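Agglutinin alpha chain (Artocarpus integer, PDB 4R6R) binds D-galactose and the T-antigen disaccharide Gal-beta1,3-GalNAc as a tetrameric beta-prism lectin that selectively recognises human IgA1. Local coordinates at residues A[8-13]-A[33-38]; A[65-70]-A[103-108]. All blocks are in the same frame, centred on the assembly; numbering follows the deposited sequence.

How the interactions relate
Each interaction joins strands of a different four-stranded antiparallel sheet of the beta-prism fold, the two sheets sharing one strand order. Interaction 1 is peripheral, with exposed turn residues, where the pairing of strands 11-19 and 25-34 frays and a turn leads into 37-40; a salt bridge and side-chain bonds to backbone carry it, with two backbone bonds at a beta bulge. Interaction 2, nearer the chain centre, joins strand 65-75 to an outermost strand within this chain, 102-108, beyond which a strand of the bound peptide continues the sheet; backbone bonds dominate, between an apolar and a polar face. Their centres are 20 Å apart, yet I12 CD1 lies 4.1 Å from I65 CD1.

Interaction 1: residues A[8-13]-A[33-38]; sequences AFTGIR and DLNGSP. With EDO (1,2-ethanediol), chain K.
R13 grips D33 side-on, and both of its donors converge on a single carboxylate oxygen. NE reaches D33 OD1 at 2.8 Å along the anti lone pair, while NH1 meets the same OD1 at 2.9 Å from above the carboxylate plane. OD1 lies close to the plane of the guanidinium, although the two groups are turned 43° apart. The other oxygen is used within its own segment: G36 N donates to D33 OD2 at 2.9 Å, forming an Asx motif that ties the carboxylate to the type I' turn from L34 to S37. With CG anti to the backbone N (chi1 -174°), the D33 carboxylate is set between R13 and the turn.

T10 holds the turn through its hydroxyl. Its OG1 receives the backbone N of N35 at 2.7 Å in an almost straight bond (177°), and its CG2 methyl rests against D33 OD2. The backbones pair more irregularly. T10 N donates to D33 O at 2.8 Å and D33 N to G11 O at 2.9 Å; with T10 and G11 both facing D33, this is a classic beta bulge.

Packing completes the contact. P38 CG lies over one face of the R13 guanidinium, 3.8 Å above its plane, and F9 meets the L34 side chain through CD1 atoms. Outside the turn, a 1,2-ethanediol, probably from the crystallisation liquor, shares a hydrogen bond with S37 OG.

The bulge thus lies where the pairing of strands 11-19 and 25-34 frays at its open end, and the turn leads 25-34 into 37-40. F9 stacks on Y32, I12 turns inward to I113 and F116 of strand 110-120, and L34 packs against L34 of a second subunit.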
ATOM      1  N   ALA A   8       8.717  -9.139  -5.950  1.00 13.76           N
ATOM      2  CA  ALA A   8       7.323  -9.189  -5.512  1.00 12.92           C
ATOM      3  C   ALA A   8       6.298  -9.543  -6.615  1.00 12.64           C
ATOM      4  O   ALA A   8       6.471  -9.111  -7.763  1.00 12.67           O
ATOM      5  CB  ALA A   8       6.976  -7.821  -4.903  1.00 13.24           C
ATOM      6  N   PHE A   9       5.216 -10.237  -6.232  1.00 12.85           N
ATOM      7  CA  PHE A   9       4.258 -10.784  -7.199  1.00 13.73           C
ATOM      8  C   PHE A   9       2.876 -10.515  -6.654  1.00 12.77           C
ATOM      9  O   PHE A   9       2.690  -9.654  -5.754  1.00 13.22           O
ATOM     10  CB  PHE A   9       4.563 -12.290  -7.464  1.00 13.01           C
ATOM     11  CG  PHE A   9       5.882 -12.457  -8.078  1.00 14.06           C
ATOM     12  CD1 PHE A   9       6.033 -12.357  -9.463  1.00 14.41           C
ATOM     13  CD2 PHE A   9       6.989 -12.645  -7.277  1.00 13.39           C
ATOM     14  CE1 PHE A   9       7.286 -12.441 -10.009  1.00 14.02           C
ATOM     15  CE2 PHE A   9       8.244 -12.711  -7.817  1.00 12.38           C
ATOM     16  CZ  PHE A   9       8.408 -12.607  -9.198  1.00 13.68           C
ATOM     17  N   THR A  10       1.845 -11.216  -7.179  1.00 12.80           N
ATOM     18  CA  THR A  10       0.383 -11.046  -6.841  1.00 13.82           C
ATOM     19  C   THR A  10       0.003 -12.046  -5.768  1.00 14.71           C
ATOM     20  O   THR A  10      -1.054 -11.913  -5.167  1.00 17.70           O
ATOM     21  CB  THR A  10      -0.507 -11.322  -8.125  1.00 16.80           C
ATOM     22  OG1 THR A  10       0.016 -10.537  -9.179  1.00 21.68           O
ATOM     23  CG2 THR A  10      -2.031 -11.007  -7.869  1.00 21.80           C
ATOM     24  N   GLY A  11       0.782 -13.127  -5.525  1.00 13.35           N
ATOM     25  CA  GLY A  11       0.378 -14.148  -4.587  1.00 13.33           C
ATOM     26  C   GLY A  11       1.236 -15.377  -4.804  1.00 13.36           C
ATOM     27  O   GLY A  11       2.260 -15.256  -5.525  1.00 13.49           O
ATOM     28  N   ILE A  12       0.877 -16.456  -4.136  1.00 12.89           N
ATOM     29  CA  ILE A  12       1.684 -17.700  -4.143  1.00 11.72           C
ATOM     30  C   ILE A  12       0.808 -18.858  -4.558  1.00 11.89           C
ATOM     31  O   ILE A  12      -0.291 -19.097  -4.035  1.00 13.71           O
ATOM     32  CB  ILE A  12       2.344 -17.995  -2.777  1.00 12.97           C
ATOM     33  CG1 ILE A  12       3.368 -16.874  -2.504  1.00 14.11           C
ATOM     34  CG2 ILE A  12       3.033 -19.350  -2.786  1.00 12.86           C
ATOM     35  CD1 ILE A  12       3.854 -16.891  -1.060  1.00 17.35           C
ATOM     36  N   ARG A  13       1.250 -19.585  -5.590  1.00 11.47           N
ATOM     37  CA  ARG A  13       0.548 -20.792  -6.030  1.00 12.75           C
ATOM     38  C   ARG A  13       1.154 -22.085  -5.496  1.00 14.54           C
ATOM     39  O   ARG A  13       0.414 -23.005  -5.193  1.00 14.94           O
ATOM     40  CB  ARG A  13       0.483 -20.866  -7.576  1.00 13.51           C
ATOM     41  CG  ARG A  13      -0.510 -19.814  -8.097  1.00 13.97           C
ATOM     42  CD  ARG A  13      -0.308 -19.667  -9.637  1.00 16.95           C
ATOM     43  NE  ARG A  13      -1.360 -18.790 -10.239  1.00 16.15           N
ATOM     44  CZ  ARG A  13      -2.570 -19.210 -10.608  1.00 18.87           C
ATOM     45  NH1 ARG A  13      -3.414 -18.325 -11.146  1.00 21.07           N
ATOM     46  NH2 ARG A  13      -2.889 -20.514 -10.515  1.00 22.05           N
ATOM     47  N   ASP A  33       1.781 -16.266  -8.205  1.00 13.37           N
ATOM     48  CA  ASP A  33       0.823 -15.738  -9.188  1.00 13.82           C
ATOM     49  C   ASP A  33       1.297 -14.337  -9.612  1.00 12.83           C
ATOM     50  O   ASP A  33       1.755 -13.562  -8.772  1.00 14.35           O
ATOM     51  CB  ASP A  33      -0.550 -15.570  -8.577  1.00 15.96           C
ATOM     52  CG  ASP A  33      -1.579 -15.149  -9.638  1.00 17.52           C
ATOM     53  OD1 ASP A  33      -1.805 -16.016 -10.501  1.00 18.24           O
ATOM     54  OD2 ASP A  33      -2.012 -13.960  -9.573  1.00 20.04           O
ATOM     55  N   LEU A  34       1.168 -14.039 -10.882  1.00 13.13           N
ATOM     56  CA  LEU A  34       1.389 -12.745 -11.448  1.00 13.53           C
ATOM     57  C   LEU A  34       0.159 -12.360 -12.285  1.00 14.43           C
ATOM     58  O   LEU A  34      -0.000 -12.819 -13.418  1.00 16.11           O
ATOM     59  CB  LEU A  34       2.691 -12.719 -12.279  1.00 15.17           C
ATOM     60  CG  LEU A  34       2.965 -11.301 -12.867  1.00 15.41           C
ATOM     61  CD1 LEU A  34       3.182 -10.192 -11.810  1.00 17.30           C
ATOM     62  CD2 LEU A  34       4.123 -11.423 -13.858  1.00 19.54           C
ATOM     63  N   ASN A  35      -0.634 -11.506 -11.668  1.00 15.52           N
ATOM     64  CA  ASN A  35      -1.882 -11.018 -12.311  1.00 17.38           C
ATOM     65  C   ASN A  35      -2.642 -12.149 -12.971  1.00 16.80           C
ATOM     66  O   ASN A  35      -3.073 -12.025 -14.124  1.00 19.97           O
ATOM     67  CB  ASN A  35      -1.516  -9.933 -13.309  1.00 16.34           C
ATOM     68  CG  ASN A  35      -0.742  -8.834 -12.673  1.00 14.50           C
ATOM     69  OD1 ASN A  35       0.376  -8.448 -13.176  1.00 18.74           O
ATOM     70  ND2 ASN A  35      -1.242  -8.336 -11.557  1.00 13.54           N
ATOM     71  N   GLY A  36      -2.764 -13.254 -12.245  1.00 18.54           N
ATOM     72  CA  GLY A  36      -3.615 -14.378 -12.675  1.00 19.12           C
ATOM     73  C   GLY A  36      -2.912 -15.469 -13.450  1.00 21.14           C
ATOM     74  O   GLY A  36      -3.562 -16.505 -13.728  1.00 23.08           O
ATOM     75  N   SER A  37      -1.631 -15.291 -13.797  1.00 18.13           N
ATOM     76  CA  SER A  37      -0.808 -16.293 -14.491  1.00 19.29           C
ATOM     77  C   SER A  37       0.224 -16.835 -13.544  1.00 17.83           C
ATOM     78  O   SER A  37       0.788 -16.069 -12.778  1.00 19.05           O
ATOM     79  CB  SER A  37       0.025 -15.651 -15.626  1.00 23.24           C
ATOM     80  OG  SER A  37      -0.869 -15.287 -16.669  1.00 30.06           O
ATOM     81  N   PRO A  38       0.512 -18.127 -13.564  1.00 15.70           N
ATOM     82  CA  PRO A  38       1.631 -18.690 -12.773  1.00 16.03           C
ATOM     83  C   PRO A  38       2.944 -18.097 -13.228  1.00 16.71           C
ATOM     84  O   PRO A  38       3.186 -17.964 -14.445  1.00 18.78           O
ATOM     85  CB  PRO A  38       1.545 -20.205 -13.039  1.00 17.20           C
ATOM     86  CG  PRO A  38       0.125 -20.436 -13.523  1.00 17.76           C
ATOM     87  CD  PRO A  38      -0.209 -19.204 -14.294  1.00 16.98           C
TER
HETATM   88  C1  EDO K 203       0.911 -11.747 -16.330  1.00 37.22           C
HETATM   89  O1  EDO K 203      -0.370 -12.381 -16.534  1.00 43.38           O
HETATM   90  C2  EDO K 203       0.709 -10.241 -16.160  1.00 38.31           C
HETATM   91  O2  EDO K 203      -0.308  -9.728 -17.083  1.00 49.22           O

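Interaction 2: residues A[65-70]-A[103-108]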
ATOM      1  N   ILE A  65      -1.123 -18.431   2.654  1.00 13.51           N
ATOM      2  CA  ILE A  65      -0.280 -18.561   3.881  1.00 14.03           C
ATOM      3  C   ILE A  65      -0.675 -17.479   4.916  1.00 13.03           C
ATOM      4  O   ILE A  65      -0.770 -16.313   4.574  1.00 13.61           O
ATOM      5  CB  ILE A  65       1.209 -18.506   3.539  1.00 15.43           C
ATOM      6  CG1 ILE A  65       1.566 -19.722   2.677  1.00 14.65           C
ATOM      7  CG2 ILE A  65       2.062 -18.457   4.825  1.00 15.57           C
ATOM      8  CD1 ILE A  65       2.870 -19.513   1.882  1.00 15.50           C
ATOM      9  N   MET A  66      -0.883 -17.946   6.138  1.00 13.54           N
ATOM     10  CA  MET A  66      -1.179 -17.099   7.309  1.00 15.72           C
ATOM     11  C   MET A  66      -0.022 -16.993   8.285  1.00 16.28           C
ATOM     12  O   MET A  66       0.059 -16.086   9.094  1.00 15.45           O
ATOM     13  CB  MET A  66      -2.473 -17.594   8.014  1.00 19.82           C
ATOM     14  CG  MET A  66      -3.706 -17.445   7.127  1.00 23.48           C
ATOM     15  SD  MET A  66      -5.183 -18.061   8.027  1.00 31.45           S
ATOM     16  CE  MET A  66      -5.478 -16.820   9.332  1.00 32.18           C
ATOM     17  N   GLU A  67       0.888 -17.967   8.280  1.00 14.34           N
ATOM     18  CA  GLU A  67       2.031 -17.915   9.192  1.00 13.51           C
ATOM     19  C   GLU A  67       3.153 -18.718   8.599  1.00 14.33           C
ATOM     20  O   GLU A  67       2.910 -19.834   8.113  1.00 14.82           O
ATOM     21  CB  GLU A  67       1.719 -18.505  10.603  1.00 15.21           C
ATOM     22  CG  GLU A  67       2.907 -18.362  11.565  1.00 18.84           C
ATOM     23  CD  GLU A  67       2.578 -18.685  13.014  1.00 26.95           C
ATOM     24  OE1 GLU A  67       1.394 -18.938  13.331  1.00 30.52           O
ATOM     25  OE2 GLU A  67       3.481 -18.664  13.858  1.00 24.91           O
ATOM     26  N   VAL A  68       4.355 -18.136   8.604  1.00 13.85           N
ATOM     27  CA  VAL A  68       5.572 -18.920   8.317  1.00 14.57           C
ATOM     28  C   VAL A  68       6.316 -19.013   9.595  1.00 15.40           C
ATOM     29  O   VAL A  68       6.540 -17.995  10.266  1.00 16.91           O
ATOM     30  CB  VAL A  68       6.422 -18.227   7.250  1.00 15.79           C
ATOM     31  CG1 VAL A  68       7.716 -19.012   7.048  1.00 16.30           C
ATOM     32  CG2 VAL A  68       5.592 -18.071   5.973  1.00 16.66           C
ATOM     33  N   SER A  69       6.757 -20.216   9.984  1.00 15.81           N
ATOM     34  CA  SER A  69       7.557 -20.302  11.219  1.00 15.80           C
ATOM     35  C   SER A  69       8.661 -21.337  10.981  1.00 15.60           C
ATOM     36  O   SER A  69       8.713 -22.011   9.949  1.00 15.50           O
ATOM     37  CB  SER A  69       6.745 -20.725  12.445  1.00 19.10           C
ATOM     38  OG  SER A  69       6.135 -21.973  12.202  1.00 19.82           O
ATOM     39  N   GLY A  70       9.593 -21.374  11.921  1.00 16.03           N
ATOM     40  CA  GLY A  70      10.688 -22.349  11.754  1.00 14.47           C
ATOM     41  C   GLY A  70      11.719 -22.134  12.820  1.00 15.16           C
ATOM     42  O   GLY A  70      11.465 -21.563  13.910  1.00 15.62           O
ATOM     43  N   PRO A 103      13.659 -20.592  17.650  1.00 16.93           N
ATOM     44  CA  PRO A 103      12.440 -20.435  16.864  1.00 18.33           C
ATOM     45  C   PRO A 103      12.292 -19.015  16.342  1.00 19.65           C
ATOM     46  O   PRO A 103      12.833 -18.046  16.900  1.00 19.78           O
ATOM     47  CB  PRO A 103      11.336 -20.747  17.855  1.00 20.35           C
ATOM     48  CG  PRO A 103      11.900 -20.275  19.184  1.00 18.73           C
ATOM     49  CD  PRO A 103      13.367 -20.634  19.100  1.00 18.96           C
ATOM     50  N   PHE A 104      11.598 -18.936  15.200  1.00 17.64           N
ATOM     51  CA  PHE A 104      11.056 -17.648  14.674  1.00 16.32           C
ATOM     52  C   PHE A 104       9.687 -17.913  14.129  1.00 15.85           C
ATOM     53  O   PHE A 104       9.259 -19.030  13.784  1.00 16.51           O
ATOM     54  CB  PHE A 104      11.982 -17.012  13.616  1.00 18.03           C
ATOM     55  CG  PHE A 104      11.999 -17.773  12.342  1.00 20.50           C
ATOM     56  CD1 PHE A 104      11.049 -17.472  11.331  1.00 21.84           C
ATOM     57  CD2 PHE A 104      12.891 -18.832  12.152  1.00 20.58           C
ATOM     58  CE1 PHE A 104      10.995 -18.232  10.175  1.00 23.00           C
ATOM     59  CE2 PHE A 104      12.860 -19.564  10.954  1.00 21.25           C
ATOM     60  CZ  PHE A 104      11.891 -19.259   9.986  1.00 23.99           C
ATOM     61  N   ASN A 105       8.920 -16.827  14.073  1.00 16.53           N
ATOM     62  CA  ASN A 105       7.599 -16.905  13.462  1.00 17.30           C
ATOM     63  C   ASN A 105       7.135 -15.564  12.920  1.00 17.74           C
ATOM     64  O   ASN A 105       7.389 -14.494  13.537  1.00 17.53           O
ATOM     65  CB  ASN A 105       6.553 -17.521  14.354  1.00 21.59           C
ATOM     66  CG  ASN A 105       6.219 -16.651  15.527  1.00 22.54           C
ATOM     67  OD1 ASN A 105       5.051 -16.542  15.885  1.00 34.72           O
ATOM     68  ND2 ASN A 105       7.230 -16.051  16.169  1.00 23.59           N
ATOM     69  N   LEU A 106       6.550 -15.644  11.734  1.00 15.47           N
ATOM     70  CA  LEU A 106       5.904 -14.469  11.124  1.00 14.59           C
ATOM     71  C   LEU A 106       4.463 -14.867  10.893  1.00 14.79           C
ATOM     72  O   LEU A 106       4.142 -15.392   9.840  1.00 15.31           O
ATOM     73  CB  LEU A 106       6.621 -14.080   9.811  1.00 15.91           C
ATOM     74  CG  LEU A 106       6.267 -12.719   9.153  1.00 16.84           C
ATOM     75  CD1 LEU A 106       4.967 -12.610   8.414  1.00 21.09           C
ATOM     76  CD2 LEU A 106       6.400 -11.546  10.113  1.00 16.36           C
ATOM     77  N   PRO A 107       3.562 -14.581  11.845  1.00 13.78           N
ATOM     78  CA  PRO A 107       2.099 -14.698  11.670  1.00 14.10           C
ATOM     79  C   PRO A 107       1.592 -13.404  11.011  1.00 15.25           C
ATOM     80  O   PRO A 107       2.168 -12.324  11.207  1.00 14.85           O
ATOM     81  CB  PRO A 107       1.553 -14.807  13.090  1.00 15.95           C
ATOM     82  CG  PRO A 107       2.698 -14.569  13.976  1.00 16.47           C
ATOM     83  CD  PRO A 107       3.888 -14.095  13.202  1.00 16.34           C
ATOM     84  N   ILE A 108       0.621 -13.565  10.137  1.00 15.20           N
ATOM     85  CA  ILE A 108       0.018 -12.415   9.412  1.00 14.98           C
ATOM     86  C   ILE A 108      -1.460 -12.324   9.786  1.00 17.04           C
ATOM     87  O   ILE A 108      -2.230 -13.258   9.610  1.00 16.36           O
ATOM     88  CB  ILE A 108       0.183 -12.572   7.892  1.00 15.59           C
ATOM     89  CG1 ILE A 108       1.683 -12.671   7.552  1.00 16.02           C
ATOM     90  CG2 ILE A 108      -0.484 -11.380   7.177  1.00 17.16           C
ATOM     91  CD1 ILE A 108       1.947 -13.243   6.202  1.00 18.33           C
TER
HETATM   92  O   HOH W   1      -2.022 -15.826  11.222  1.00 30.30           O
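G70 lies tightly against the ring of F104. G70 N sits 3.7 Å above one face of the ring, offset toward its rim, and F104 CE2 comes within 3.4 Å of G70 C. The ring reaches across because CG stands between the backbone N and the carbonyl carbon (chi1 70°), folding it over the partner strand. On the same face of the sheet, V68 and L106 point into apolar surroundings: V68 touches I113, F127 and M129, and L106 also reaches L106 of a third subunit.

The other face is more polar and more exposed. The extended E67 side chain runs beside P107 and brings OE2 to 3.3 Å from N105 CB, while S69 CB lies 3.7 Å from N105 CB. These residues are partly exposed, and near them a water donates to both M66 O and I108 O.

Between the faces the backbones form a regular antiparallel pairing, their directions 171° apart. L106 N donates to V68 O at 2.8 Å, nearly straight at 176°, and F104 and G70 exchange two bonds. Because P107 has no N-H and falls in a non-hydrogen-bonded pair, the proline costs this pairing no bond. Five backbone bonds carry the polar part of the contact, and the side chains divide it into an apolar face turned to the core and the subunit interface, and a polar, partly exposed one.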